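Local coordinates for CPXV203 protein (Cowpox virus, PDB 4HKJ) that probably binds host MHC class I molecules and keeps them from the cell surface, helping the virus evade T-cell recognition, at residues D[17-22]-D[130-135]; D[54-59]-D[107-112]; D[70-75]-D[84-89]; D[116-121]-D[136-141]. One frame throughout, in Å; residues are numbered along the deposited sequence.

Interaction 1 of 4, residues D[17-22]-D[130-135]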
loop_
_atom_site.group_PDB
_atom_site.type_symbol
_atom_site.label_atom_id
_atom_site.label_comp_id
_atom_site.label_asym_id
_atom_site.label_seq_id
_atom_site.Cartn_x
_atom_site.Cartn_y
_atom_site.Cartn_z
ATOM N N LEU D 17 -9.882 18.507 1.613
ATOM C CA LEU D 17 -8.613 18.079 1.037
ATOM C C LEU D 17 -7.656 17.555 2.101
ATOM O O LEU D 17 -7.394 18.225 3.101
ATOM C CB LEU D 17 -7.954 19.231 0.275
ATOM C CG LEU D 17 -6.549 18.961 -0.279
ATOM C CD1 LEU D 17 -6.566 17.800 -1.261
ATOM C CD2 LEU D 17 -5.977 20.211 -0.929
ATOM N N LYS D 18 -7.139 16.352 1.876
ATOM C CA LYS D 18 -6.146 15.768 2.766
ATOM C C LYS D 18 -4.981 15.197 1.972
ATOM O O LYS D 18 -5.164 14.320 1.129
ATOM C CB LYS D 18 -6.762 14.670 3.630
ATOM C CG LYS D 18 -5.748 13.943 4.501
ATOM C CD LYS D 18 -6.392 12.818 5.294
ATOM C CE LYS D 18 -7.449 13.347 6.247
ATOM N NZ LYS D 18 -8.070 12.250 7.037
ATOM N N ILE D 19 -3.783 15.704 2.241
ATOM C CA ILE D 19 -2.574 15.173 1.624
ATOM C C ILE D 19 -1.684 14.527 2.680
ATOM O O ILE D 19 -1.169 15.206 3.569
ATOM C CB ILE D 19 -1.779 16.268 0.892
ATOM C CG1 ILE D 19 -2.638 16.925 -0.189
ATOM C CG2 ILE D 19 -0.514 15.685 0.282
ATOM C CD1 ILE D 19 -1.901 17.959 -1.015
ATOM N N GLY D 20 -1.511 13.214 2.580
ATOM C CA GLY D 20 -0.644 12.488 3.487
ATOM C C GLY D 20 0.698 12.205 2.840
ATOM O O GLY D 20 0.775 11.988 1.632
HETATM N N MSE D 21 1.758 12.212 3.642
HETATM C CA MSE D 21 3.102 11.972 3.129
HETATM C C MSE D 21 3.990 11.311 4.176
HETATM O O MSE D 21 4.246 11.883 5.235
HETATM C CB MSE D 21 3.731 13.281 2.651
HETATM C CG MSE D 21 5.138 13.130 2.103
HETATM SE SE MSE D 21 5.826 14.782 1.327
HETATM C CE MSE D 21 4.422 15.096 0.010
ATOM N N CYS D 22 4.451 10.099 3.877
ATOM C CA CYS D 22 5.309 9.359 4.795
ATOM C C CYS D 22 6.765 9.419 4.345
ATOM O O CYS D 22 7.098 9.011 3.232
ATOM C CB CYS D 22 4.849 7.902 4.908
ATOM S SG CYS D 22 5.757 6.919 6.132
ATOM N N LEU D 130 -6.170 17.768 -8.717
ATOM C CA LEU D 130 -4.926 18.115 -8.043
ATOM C C LEU D 130 -3.686 17.587 -8.762
ATOM O O LEU D 130 -3.725 16.541 -9.411
ATOM C CB LEU D 130 -4.952 17.588 -6.605
ATOM C CG LEU D 130 -4.032 18.279 -5.596
ATOM C CD1 LEU D 130 -4.475 19.719 -5.377
ATOM C CD2 LEU D 130 -4.005 17.517 -4.283
ATOM N N HIS D 131 -2.588 18.328 -8.638
ATOM C CA HIS D 131 -1.293 17.904 -9.157
ATOM C C HIS D 131 -0.259 17.957 -8.036
ATOM O O HIS D 131 0.002 19.022 -7.477
ATOM C CB HIS D 131 -0.851 18.805 -10.314
ATOM C CG HIS D 131 -1.769 18.770 -11.497
ATOM N ND1 HIS D 131 -2.906 19.544 -11.582
ATOM C CD2 HIS D 131 -1.713 18.057 -12.646
ATOM C CE1 HIS D 131 -3.512 19.308 -12.731
ATOM N NE2 HIS D 131 -2.808 18.409 -13.396
ATOM N N ILE D 132 0.322 16.810 -7.699
ATOM C CA ILE D 132 1.307 16.754 -6.622
ATOM C C ILE D 132 2.691 16.344 -7.121
ATOM O O ILE D 132 2.897 15.215 -7.566
ATOM C CB ILE D 132 0.869 15.804 -5.487
ATOM C CG1 ILE D 132 -0.451 16.278 -4.875
ATOM C CG2 ILE D 132 1.948 15.717 -4.418
ATOM C CD1 ILE D 132 -0.929 15.429 -3.712
ATOM N N THR D 133 3.637 17.275 -7.040
ATOM C CA THR D 133 5.021 17.003 -7.413
ATOM C C THR D 133 5.917 17.089 -6.180
ATOM O O THR D 133 5.849 18.056 -5.421
ATOM C CB THR D 133 5.519 17.994 -8.481
ATOM O OG1 THR D 133 4.595 18.026 -9.576
ATOM C CG2 THR D 133 6.888 17.582 -8.994
ATOM N N VAL D 134 6.753 16.075 -5.980
ATOM C CA VAL D 134 7.612 16.024 -4.801
ATOM C C VAL D 134 9.099 16.015 -5.147
ATOM O O VAL D 134 9.567 15.183 -5.926
ATOM C CB VAL D 134 7.289 14.804 -3.919
ATOM C CG1 VAL D 134 8.261 14.717 -2.752
ATOM C CG2 VAL D 134 5.860 14.883 -3.420
ATOM N N LYS D 135 9.830 16.957 -4.558
ATOM C CA LYS D 135 11.275 17.044 -4.710
ATOM C C LYS D 135 11.923 16.804 -3.350
ATOM O O LYS D 135 11.638 17.520 -2.392
ATOM C CB LYS D 135 11.656 18.427 -5.239
ATOM C CG LYS D 135 13.142 18.735 -5.206
ATOM C CD LYS D 135 13.393 20.208 -5.493
ATOM C CE LYS D 135 14.869 20.556 -5.389
ATOM N NZ LYS D 135 15.679 19.912 -6.460
#
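Ile-19 and Ile-132 face each other across two strand segments that run nearly the same way, their end-to-end directions 18° apart. The backbones stay well separated: the CA atoms of Ile-19 and Ile-132 are 9.2 Å apart, and those of Met-21 and Val-134 10.0 Å. At that spacing the segments meet through side chains alone, and every touching residue is buried and apolar. Such a gap is that of two stacked sheets rather than of neighbours in one. Strand 15-25 belongs to the five-stranded antiparallel sheet and strand 131-137 to the six-stranded mixed sheet, and the two pack as the layers of a beta sandwich. In each isoleucine CG1 stands beside the backbone N (chi1 -59° in Ile-19, -60° in Ile-132), and the extended ends reach tip to tip, with Ile-19 CD1 3.8 Å from Ile-132 CD1. Leu-130 presents CD2 to two partners of the opposite layer, Ile-19 CD1 at 3.9 Å and Leu-17 CD1 at 4.0 Å. Met-21, modelled as selenomethionine, bends at its last torsion; its side chain slides past that of Val-134 in the opposite direction, bringing CE to 3.7 Å from Val-134 CG2. Tyr-148 and Leu-144 of strand 141-152 touch Leu-130 and Val-134 respectively, while Ile-106 and Val-108 of strand 103-110 touch Met-21.

Interaction 2 of 4, residues D[54-59]-D[107-112]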
loop_
_atom_site.group_PDB
_atom_site.type_symbol
_atom_site.label_atom_id
_atom_site.label_comp_id
_atom_site.label_asym_id
_atom_site.label_seq_id
_atom_site.Cartn_x
_atom_site.Cartn_y
_atom_site.Cartn_z
ATOM N N ARG D 54 12.617 19.888 7.023
ATOM C CA ARG D 54 11.870 21.112 6.782
ATOM C C ARG D 54 11.298 21.079 5.367
ATOM O O ARG D 54 12.017 20.841 4.397
ATOM C CB ARG D 54 12.720 22.361 7.040
ATOM C CG ARG D 54 13.901 22.562 6.112
ATOM C CD ARG D 54 14.610 23.868 6.440
ATOM N NE ARG D 54 13.657 24.962 6.607
ATOM C CZ ARG D 54 13.995 26.220 6.872
ATOM N NH1 ARG D 54 15.273 26.555 7.000
ATOM N NH2 ARG D 54 13.053 27.145 7.009
ATOM N N VAL D 55 9.992 21.287 5.260
ATOM C CA VAL D 55 9.296 21.084 3.996
ATOM C C VAL D 55 8.667 22.369 3.471
ATOM O O VAL D 55 7.990 23.086 4.206
ATOM C CB VAL D 55 8.213 19.995 4.134
ATOM C CG1 VAL D 55 7.515 19.761 2.807
ATOM C CG2 VAL D 55 8.827 18.703 4.654
ATOM N N VAL D 56 8.901 22.651 2.193
ATOM C CA VAL D 56 8.338 23.826 1.543
ATOM C C VAL D 56 7.278 23.411 0.529
ATOM O O VAL D 56 7.514 22.534 -0.304
ATOM C CB VAL D 56 9.431 24.640 0.823
ATOM C CG1 VAL D 56 8.830 25.868 0.164
ATOM C CG2 VAL D 56 10.528 25.040 1.797
ATOM N N VAL D 57 6.109 24.038 0.605
ATOM C CA VAL D 57 5.015 23.733 -0.314
ATOM C C VAL D 57 4.563 24.979 -1.073
ATOM O O VAL D 57 4.125 25.959 -0.472
ATOM C CB VAL D 57 3.807 23.128 0.428
ATOM C CG1 VAL D 57 2.696 22.796 -0.552
ATOM C CG2 VAL D 57 4.225 21.890 1.202
ATOM N N HIS D 58 4.673 24.939 -2.397
ATOM C CA HIS D 58 4.284 26.070 -3.233
ATOM C C HIS D 58 3.134 25.726 -4.171
ATOM O O HIS D 58 2.755 24.564 -4.312
ATOM C CB HIS D 58 5.470 26.562 -4.065
ATOM C CG HIS D 58 6.501 27.305 -3.276
ATOM N ND1 HIS D 58 6.251 28.528 -2.690
ATOM C CD2 HIS D 58 7.790 27.007 -2.988
ATOM C CE1 HIS D 58 7.339 28.947 -2.069
ATOM N NE2 HIS D 58 8.287 28.043 -2.235
ATOM N N ASP D 59 2.581 26.756 -4.804
ATOM C CA ASP D 59 1.630 26.576 -5.892
ATOM C C ASP D 59 2.104 27.361 -7.112
ATOM O O ASP D 59 3.018 28.179 -7.009
ATOM C CB ASP D 59 0.213 26.993 -5.476
ATOM C CG ASP D 59 0.143 28.411 -4.918
ATOM O OD1 ASP D 59 1.045 29.228 -5.197
ATOM O OD2 ASP D 59 -0.835 28.710 -4.199
ATOM N N SER D 107 8.757 20.489 -1.619
ATOM C CA SER D 107 10.191 20.253 -1.506
ATOM C C SER D 107 10.552 19.810 -0.092
ATOM O O SER D 107 10.279 20.520 0.877
ATOM C CB SER D 107 10.970 21.515 -1.877
ATOM O OG SER D 107 10.523 22.046 -3.112
ATOM N N VAL D 108 11.165 18.636 0.023
ATOM C CA VAL D 108 11.519 18.087 1.329
ATOM C C VAL D 108 13.026 18.100 1.576
ATOM O O VAL D 108 13.774 17.329 0.974
ATOM C CB VAL D 108 10.991 16.653 1.503
ATOM C CG1 VAL D 108 11.333 16.135 2.890
ATOM C CG2 VAL D 108 9.490 16.609 1.273
ATOM N N TYR D 109 13.462 18.980 2.472
ATOM C CA TYR D 109 14.865 19.067 2.850
ATOM C C TYR D 109 15.064 18.463 4.233
ATOM O O TYR D 109 14.131 18.418 5.035
ATOM C CB TYR D 109 15.327 20.523 2.850
ATOM C CG TYR D 109 14.994 21.271 1.580
ATOM C CD1 TYR D 109 15.860 21.256 0.496
ATOM C CD2 TYR D 109 13.814 21.995 1.466
ATOM C CE1 TYR D 109 15.560 21.939 -0.669
ATOM C CE2 TYR D 109 13.506 22.681 0.308
ATOM C CZ TYR D 109 14.381 22.649 -0.756
ATOM O OH TYR D 109 14.073 23.331 -1.909
ATOM N N CYS D 110 16.280 18.000 4.512
ATOM C CA CYS D 110 16.592 17.428 5.819
ATOM C C CYS D 110 17.396 18.394 6.688
ATOM O O CYS D 110 18.352 19.014 6.224
ATOM C CB CYS D 110 17.326 16.091 5.670
ATOM S SG CYS D 110 18.539 16.023 4.330
ATOM N N ASP D 111 16.995 18.512 7.951
ATOM C CA ASP D 111 17.631 19.429 8.892
ATOM C C ASP D 111 18.539 18.707 9.881
ATOM O O ASP D 111 19.612 19.199 10.227
ATOM C CB ASP D 111 16.571 20.223 9.660
ATOM C CG ASP D 111 16.152 21.486 8.937
ATOM O OD1 ASP D 111 16.470 21.612 7.738
ATOM O OD2 ASP D 111 15.507 22.351 9.569
ATOM N N GLN D 112 18.094 17.540 10.334
ATOM C CA GLN D 112 18.808 16.781 11.356
ATOM C C GLN D 112 20.193 16.345 10.888
ATOM O O GLN D 112 21.202 16.678 11.510
ATOM C CB GLN D 112 17.982 15.561 11.773
ATOM C CG GLN D 112 18.495 14.848 13.011
ATOM C CD GLN D 112 17.502 13.837 13.545
ATOM O OE1 GLN D 112 16.343 13.810 13.128
ATOM N NE2 GLN D 112 17.948 12.997 14.472
#
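Arg-54 and Tyr-109 form a hydrogen-bonded antiparallel pair, each backbone N donating to the other's O: Arg-54 N to Tyr-109 O at 2.9 Å and Tyr-109 N to Arg-54 O at 3.0 Å. Two residues along, Val-56 and Ser-107 repeat the exchange, with Val-56 N 2.9 Å from Ser-107 O and Ser-107 N 2.7 Å from Val-56 O. Four amides and four carbonyls are thus satisfied across the strands. Between these pairs, Val-55 and Val-108 turn their backbones outward, to hydrogen bonds with Thr-48 and Lys-135 of the flanking strands, and their side chains lie side by side, Val-55 CG2 4.0 Å from Val-108 CG1. On the face bearing Arg-54, Val-56 CG2 comes to the edge of the Tyr-109 ring. The Asp-111 side chain crosses that of Arg-54 at a slant, its carboxylate against the CG and CD methylenes rather than at the N-H groups: OD2 is 4.4 Å from Arg-54 NE and well out of the guanidinium plane, so attraction here is probably only diffuse. Strand 53-59 lies between 45-50 and 103-110 in the mixed sheet, strand 131-137 continues it beyond 103-110, and Ile-84 of strand 81-88 packs on Val-55 from the opposing sheet.

Interaction 3 of 4, residues D[70-75]-D[84-89]; sequences ATTKQT and IEFSNS
Thr-71 and Lys-73 pair with Ser-87 and Glu-85 in hydrogen-bonded register along an antiparallel hairpin whose strand axes approach to 4.6 Å. A classic beta bulge opens the pairing: the amides of both Ala-70 and Thr-71 donate to Ser-87 O, each at 2.9 Å, the first nearly in line with the carbonyl bond and the second from above its plane. Ser-87 N returns a bond to Thr-71 O at 2.7 Å. On one face Gln-74 and Ile-84 run side by side; with CG beside its backbone N (chi1 -69°) and the chain extended, Gln-74 lays CG 3.8 Å from Ile-84 CG1 and takes OE1 on to Thr-48 OG1, a hydrogen bond that joins the two sheets. Next to them Thr-72 sets its methyl CG2 3.8 Å from Phe-86 CE1. The other face carries Lys-73 alongside Glu-85, where CD of the lysine packs near OE1 while NZ stays 4.4 Å from that oxygen, too far for a salt bridge. Strand 81-88 is flanked on its far side by strand 15-25, and strand 71-77 by the short strand 182-183; Val-55 and Val-57 of strand 53-59, in the opposing sheet, touch Ile-84 and Phe-86 respectively.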
loop_
_atom_site.group_PDB
_atom_site.type_symbol
_atom_site.label_atom_id
_atom_site.label_comp_id
_atom_site.label_asym_id
_atom_site.label_seq_id
_atom_site.Cartn_x
_atom_site.Cartn_y
_atom_site.Cartn_z
ATOM N N ALA D 70 -4.747 24.574 4.294
ATOM C CA ALA D 70 -5.059 25.416 5.446
ATOM C C ALA D 70 -4.402 24.942 6.743
ATOM O O ALA D 70 -3.946 25.756 7.546
ATOM C CB ALA D 70 -6.569 25.529 5.625
ATOM N N THR D 71 -4.356 23.629 6.946
ATOM C CA THR D 71 -3.848 23.073 8.198
ATOM C C THR D 71 -2.711 22.075 7.964
ATOM O O THR D 71 -2.717 21.333 6.983
ATOM C CB THR D 71 -4.981 22.401 9.008
ATOM O OG1 THR D 71 -6.109 23.281 9.081
ATOM C CG2 THR D 71 -4.520 22.061 10.418
ATOM N N THR D 72 -1.737 22.068 8.871
ATOM C CA THR D 72 -0.607 21.147 8.787
ATOM C C THR D 72 -0.432 20.379 10.096
ATOM O O THR D 72 -0.455 20.968 11.177
ATOM C CB THR D 72 0.701 21.893 8.464
ATOM O OG1 THR D 72 0.474 22.832 7.407
ATOM C CG2 THR D 72 1.786 20.913 8.044
ATOM N N LYS D 73 -0.260 19.063 9.994
ATOM C CA LYS D 73 -0.054 18.218 11.166
ATOM C C LYS D 73 1.106 17.256 10.943
ATOM O O LYS D 73 1.373 16.844 9.814
ATOM C CB LYS D 73 -1.324 17.430 11.494
ATOM C CG LYS D 73 -2.532 18.293 11.816
ATOM C CD LYS D 73 -3.767 17.446 12.068
ATOM C CE LYS D 73 -4.977 18.317 12.352
ATOM N NZ LYS D 73 -6.190 17.507 12.640
ATOM N N GLN D 74 1.795 16.904 12.024
ATOM C CA GLN D 74 2.914 15.969 11.948
ATOM C C GLN D 74 2.931 15.002 13.127
ATOM O O GLN D 74 2.427 15.308 14.208
ATOM C CB GLN D 74 4.249 16.717 11.881
ATOM C CG GLN D 74 4.482 17.483 10.589
ATOM C CD GLN D 74 5.869 18.091 10.519
ATOM O OE1 GLN D 74 6.128 18.981 9.710
ATOM N NE2 GLN D 74 6.770 17.609 11.368
ATOM N N THR D 75 3.519 13.830 12.905
ATOM C CA THR D 75 3.710 12.846 13.963
ATOM C C THR D 75 4.947 12.009 13.662
ATOM O O THR D 75 5.505 12.089 12.568
ATOM C CB THR D 75 2.493 11.921 14.118
ATOM O OG1 THR D 75 2.703 11.031 15.220
ATOM C CG2 THR D 75 2.278 11.107 12.853
ATOM N N ILE D 84 3.483 13.561 7.634
ATOM C CA ILE D 84 2.957 14.922 7.554
ATOM C C ILE D 84 1.585 14.923 6.887
ATOM O O ILE D 84 1.379 14.250 5.878
ATOM C CB ILE D 84 3.901 15.848 6.759
ATOM C CG1 ILE D 84 5.322 15.783 7.326
ATOM C CG2 ILE D 84 3.389 17.279 6.771
ATOM C CD1 ILE D 84 6.310 16.679 6.609
ATOM N N GLU D 85 0.647 15.680 7.451
ATOM C CA GLU D 85 -0.706 15.743 6.905
ATOM C C GLU D 85 -1.152 17.173 6.617
ATOM O O GLU D 85 -1.355 17.966 7.535
ATOM C CB GLU D 85 -1.702 15.074 7.855
ATOM C CG GLU D 85 -3.129 15.042 7.331
ATOM C CD GLU D 85 -4.115 14.532 8.362
ATOM O OE1 GLU D 85 -4.263 15.183 9.419
ATOM O OE2 GLU D 85 -4.739 13.477 8.122
ATOM N N PHE D 86 -1.307 17.492 5.337
ATOM C CA PHE D 86 -1.820 18.792 4.925
ATOM C C PHE D 86 -3.335 18.710 4.756
ATOM O O PHE D 86 -3.839 17.823 4.066
ATOM C CB PHE D 86 -1.155 19.242 3.625
ATOM C CG PHE D 86 0.342 19.348 3.714
ATOM C CD1 PHE D 86 0.940 20.501 4.199
ATOM C CD2 PHE D 86 1.151 18.298 3.313
ATOM C CE1 PHE D 86 2.318 20.603 4.283
ATOM C CE2 PHE D 86 2.529 18.394 3.393
ATOM C CZ PHE D 86 3.111 19.548 3.878
ATOM N N SER D 87 -4.059 19.631 5.385
ATOM C CA SER D 87 -5.516 19.542 5.424
ATOM C C SER D 87 -6.229 20.836 5.032
ATOM O O SER D 87 -5.639 21.915 5.035
ATOM C CB SER D 87 -5.974 19.103 6.817
ATOM O OG SER D 87 -5.270 17.952 7.244
ATOM N N ASN D 88 -7.507 20.702 4.692
ATOM C CA ASN D 88 -8.387 21.840 4.450
ATOM C C ASN D 88 -9.840 21.390 4.558
ATOM O O ASN D 88 -10.343 20.675 3.691
ATOM C CB ASN D 88 -8.118 22.466 3.080
ATOM C CG ASN D 88 -8.759 23.839 2.925
ATOM O OD1 ASN D 88 -9.832 24.103 3.466
ATOM N ND2 ASN D 88 -8.096 24.719 2.185
ATOM N N SER D 89 -10.506 21.816 5.627
ATOM C CA SER D 89 -11.862 21.362 5.923
ATOM C C SER D 89 -12.896 21.847 4.908
ATOM O O SER D 89 -13.944 21.224 4.740
ATOM C CB SER D 89 -12.272 21.779 7.339
ATOM O OG SER D 89 -12.229 23.185 7.495
#

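Interaction 4 of 4, residues D[116-121]-D[136-141]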
loop_
_atom_site.group_PDB
_atom_site.type_symbol
_atom_site.label_atom_id
_atom_site.label_comp_id
_atom_site.label_asym_id
_atom_site.label_seq_id
_atom_site.Cartn_x
_atom_site.Cartn_y
_atom_site.Cartn_z
ATOM N N GLY D 116 23.391 15.631 1.723
ATOM C CA GLY D 116 24.323 15.394 0.637
ATOM C C GLY D 116 23.890 16.134 -0.613
ATOM O O GLY D 116 24.615 16.163 -1.609
ATOM N N LEU D 117 22.698 16.722 -0.553
ATOM C CA LEU D 117 22.169 17.558 -1.628
ATOM C C LEU D 117 22.036 16.825 -2.960
ATOM O O LEU D 117 22.388 17.361 -4.012
ATOM C CB LEU D 117 23.012 18.826 -1.790
ATOM C CG LEU D 117 23.047 19.744 -0.568
ATOM C CD1 LEU D 117 24.041 20.876 -0.768
ATOM C CD2 LEU D 117 21.658 20.290 -0.277
ATOM N N ASP D 118 21.525 15.600 -2.907
ATOM C CA ASP D 118 21.242 14.834 -4.115
ATOM C C ASP D 118 19.737 14.653 -4.266
ATOM O O ASP D 118 19.169 13.664 -3.803
ATOM C CB ASP D 118 21.935 13.475 -4.067
ATOM C CG ASP D 118 21.753 12.683 -5.346
ATOM O OD1 ASP D 118 21.633 13.308 -6.420
ATOM O OD2 ASP D 118 21.729 11.436 -5.279
ATOM N N PHE D 119 19.097 15.616 -4.919
ATOM C CA PHE D 119 17.641 15.640 -5.008
ATOM C C PHE D 119 17.074 14.775 -6.128
ATOM O O PHE D 119 17.785 14.359 -7.042
ATOM C CB PHE D 119 17.139 17.076 -5.160
ATOM C CG PHE D 119 17.387 17.932 -3.955
ATOM C CD1 PHE D 119 16.504 17.918 -2.889
ATOM C CD2 PHE D 119 18.502 18.751 -3.886
ATOM C CE1 PHE D 119 16.728 18.704 -1.776
ATOM C CE2 PHE D 119 18.732 19.540 -2.775
ATOM C CZ PHE D 119 17.845 19.515 -1.719
ATOM N N HIS D 120 15.775 14.517 -6.033
ATOM C CA HIS D 120 15.044 13.772 -7.043
ATOM C C HIS D 120 13.623 14.310 -7.109
ATOM O O HIS D 120 12.945 14.415 -6.086
ATOM C CB HIS D 120 15.030 12.282 -6.705
ATOM C CG HIS D 120 14.151 11.465 -7.603
ATOM N ND1 HIS D 120 14.189 11.566 -8.976
ATOM C CD2 HIS D 120 13.212 10.529 -7.318
ATOM C CE1 HIS D 120 13.310 10.728 -9.501
ATOM N NE2 HIS D 120 12.706 10.089 -8.518
ATOM N N THR D 121 13.179 14.665 -8.309
ATOM C CA THR D 121 11.836 15.204 -8.489
ATOM C C THR D 121 10.930 14.187 -9.170
ATOM O O THR D 121 11.238 13.690 -10.254
ATOM C CB THR D 121 11.853 16.512 -9.302
ATOM O OG1 THR D 121 12.529 17.532 -8.555
ATOM C CG2 THR D 121 10.437 16.973 -9.599
ATOM N N TYR D 136 12.785 15.797 -3.258
ATOM C CA TYR D 136 13.381 15.448 -1.970
ATOM C C TYR D 136 14.837 14.992 -2.052
ATOM O O TYR D 136 15.274 14.429 -3.056
ATOM C CB TYR D 136 12.532 14.396 -1.249
ATOM C CG TYR D 136 12.483 13.047 -1.936
ATOM C CD1 TYR D 136 11.613 12.813 -2.994
ATOM C CD2 TYR D 136 13.298 12.003 -1.515
ATOM C CE1 TYR D 136 11.563 11.580 -3.620
ATOM C CE2 TYR D 136 13.254 10.769 -2.136
ATOM C CZ TYR D 136 12.387 10.562 -3.186
ATOM O OH TYR D 136 12.344 9.332 -3.803
ATOM N N ASP D 137 15.577 15.243 -0.976
ATOM C CA ASP D 137 16.983 14.868 -0.878
ATOM C C ASP D 137 17.107 13.380 -0.559
ATOM O O ASP D 137 16.731 12.937 0.525
ATOM C CB ASP D 137 17.666 15.700 0.209
ATOM C CG ASP D 137 19.179 15.669 0.113
ATOM O OD1 ASP D 137 19.733 14.697 -0.441
ATOM O OD2 ASP D 137 19.819 16.623 0.602
ATOM N N THR D 138 17.648 12.617 -1.504
ATOM C CA THR D 138 17.737 11.168 -1.363
ATOM C C THR D 138 18.931 10.724 -0.520
ATOM O O THR D 138 19.130 9.530 -0.298
ATOM C CB THR D 138 17.805 10.471 -2.738
ATOM O OG1 THR D 138 19.051 10.782 -3.373
ATOM C CG2 THR D 138 16.656 10.927 -3.627
ATOM N N SER D 139 19.724 11.683 -0.054
ATOM C CA SER D 139 20.877 11.366 0.782
ATOM C C SER D 139 20.449 11.060 2.214
ATOM O O SER D 139 21.099 10.282 2.913
ATOM C CB SER D 139 21.897 12.508 0.761
ATOM O OG SER D 139 21.335 13.709 1.260
ATOM N N CYS D 140 19.350 11.671 2.643
ATOM C CA CYS D 140 18.845 11.467 3.997
ATOM C C CYS D 140 17.445 10.853 4.016
ATOM O O CYS D 140 16.889 10.601 5.084
ATOM C CB CYS D 140 18.858 12.782 4.784
ATOM S SG CYS D 140 17.873 14.122 4.061
ATOM N N ILE D 141 16.882 10.605 2.837
ATOM C CA ILE D 141 15.548 10.021 2.743
ATOM C C ILE D 141 15.553 8.677 2.017
ATOM O O ILE D 141 15.934 8.590 0.847
ATOM C CB ILE D 141 14.556 10.982 2.056
ATOM C CG1 ILE D 141 14.356 12.228 2.916
ATOM C CG2 ILE D 141 13.227 10.290 1.806
ATOM C CD1 ILE D 141 13.463 13.267 2.287
#
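Asp-137 sends its carboxylate across to the chain entering strand 119-126, with CG trans to its own N (chi1 -164°). OD1 is 3.2 Å from Asp-118 N, which meets it from above the carboxylate plane, and it also accepts from Ser-139 N at 3.0 Å, closing an Asx turn. OD2 takes a weak bond from Leu-117 N and lies over one face of the Phe-119 ring, whose CE1 is 3.7 Å from Asp-137 CB; ring and carboxylate planes are 42° apart. Ser-139 OG receives Gly-116 N at 2.9 Å. Thr-138 grips Asp-118 O twice, by N and by OG1, the two donors arriving from opposite faces of the carbonyl plane, while its CG2 rests 3.7 Å from His-120 CB. Further along, backbone bonds pair His-120 with Tyr-136, and their side chains run alongside one another: Tyr-136 OH lies in the plane of the imidazole, at its edge, 3.8 Å from CD2. His-120 NE2 is hydrogen-bonded to the backbone of another protein chain. With one carboxylate collecting several N-H groups, the negative charge of Asp-137 is probably well stabilised, and the loop before strand 119-126 is tied to the turn that leaves strand 131-137.

How the interactions relate
Interaction 1 packs the two sheets against each other; interactions 2 and 4 lie within the mixed sheet and interaction 3 within the antiparallel one. Strand 131-137 continues from interaction 1 directly into interaction 4, and its Lys-135 O is 2.7 Å from Val-108 N of interaction 2, probably a hydrogen bond. On the other layer, Ile-19 N lies 2.8 Å from Phe-86 O of interaction 3. Interactions 2 and 3 meet across the sandwich, Val-57 CG2 being 3.7 Å from Phe-86 CZ. The disulfide Cys-110 to Cys-140 ties interaction 2 to interaction 4. Interactions 3 and 4 do not touch, their centres about 23 Å apart; each has a residue, Thr-75 in one and His-120 in the other, in contact with a chain of another protein.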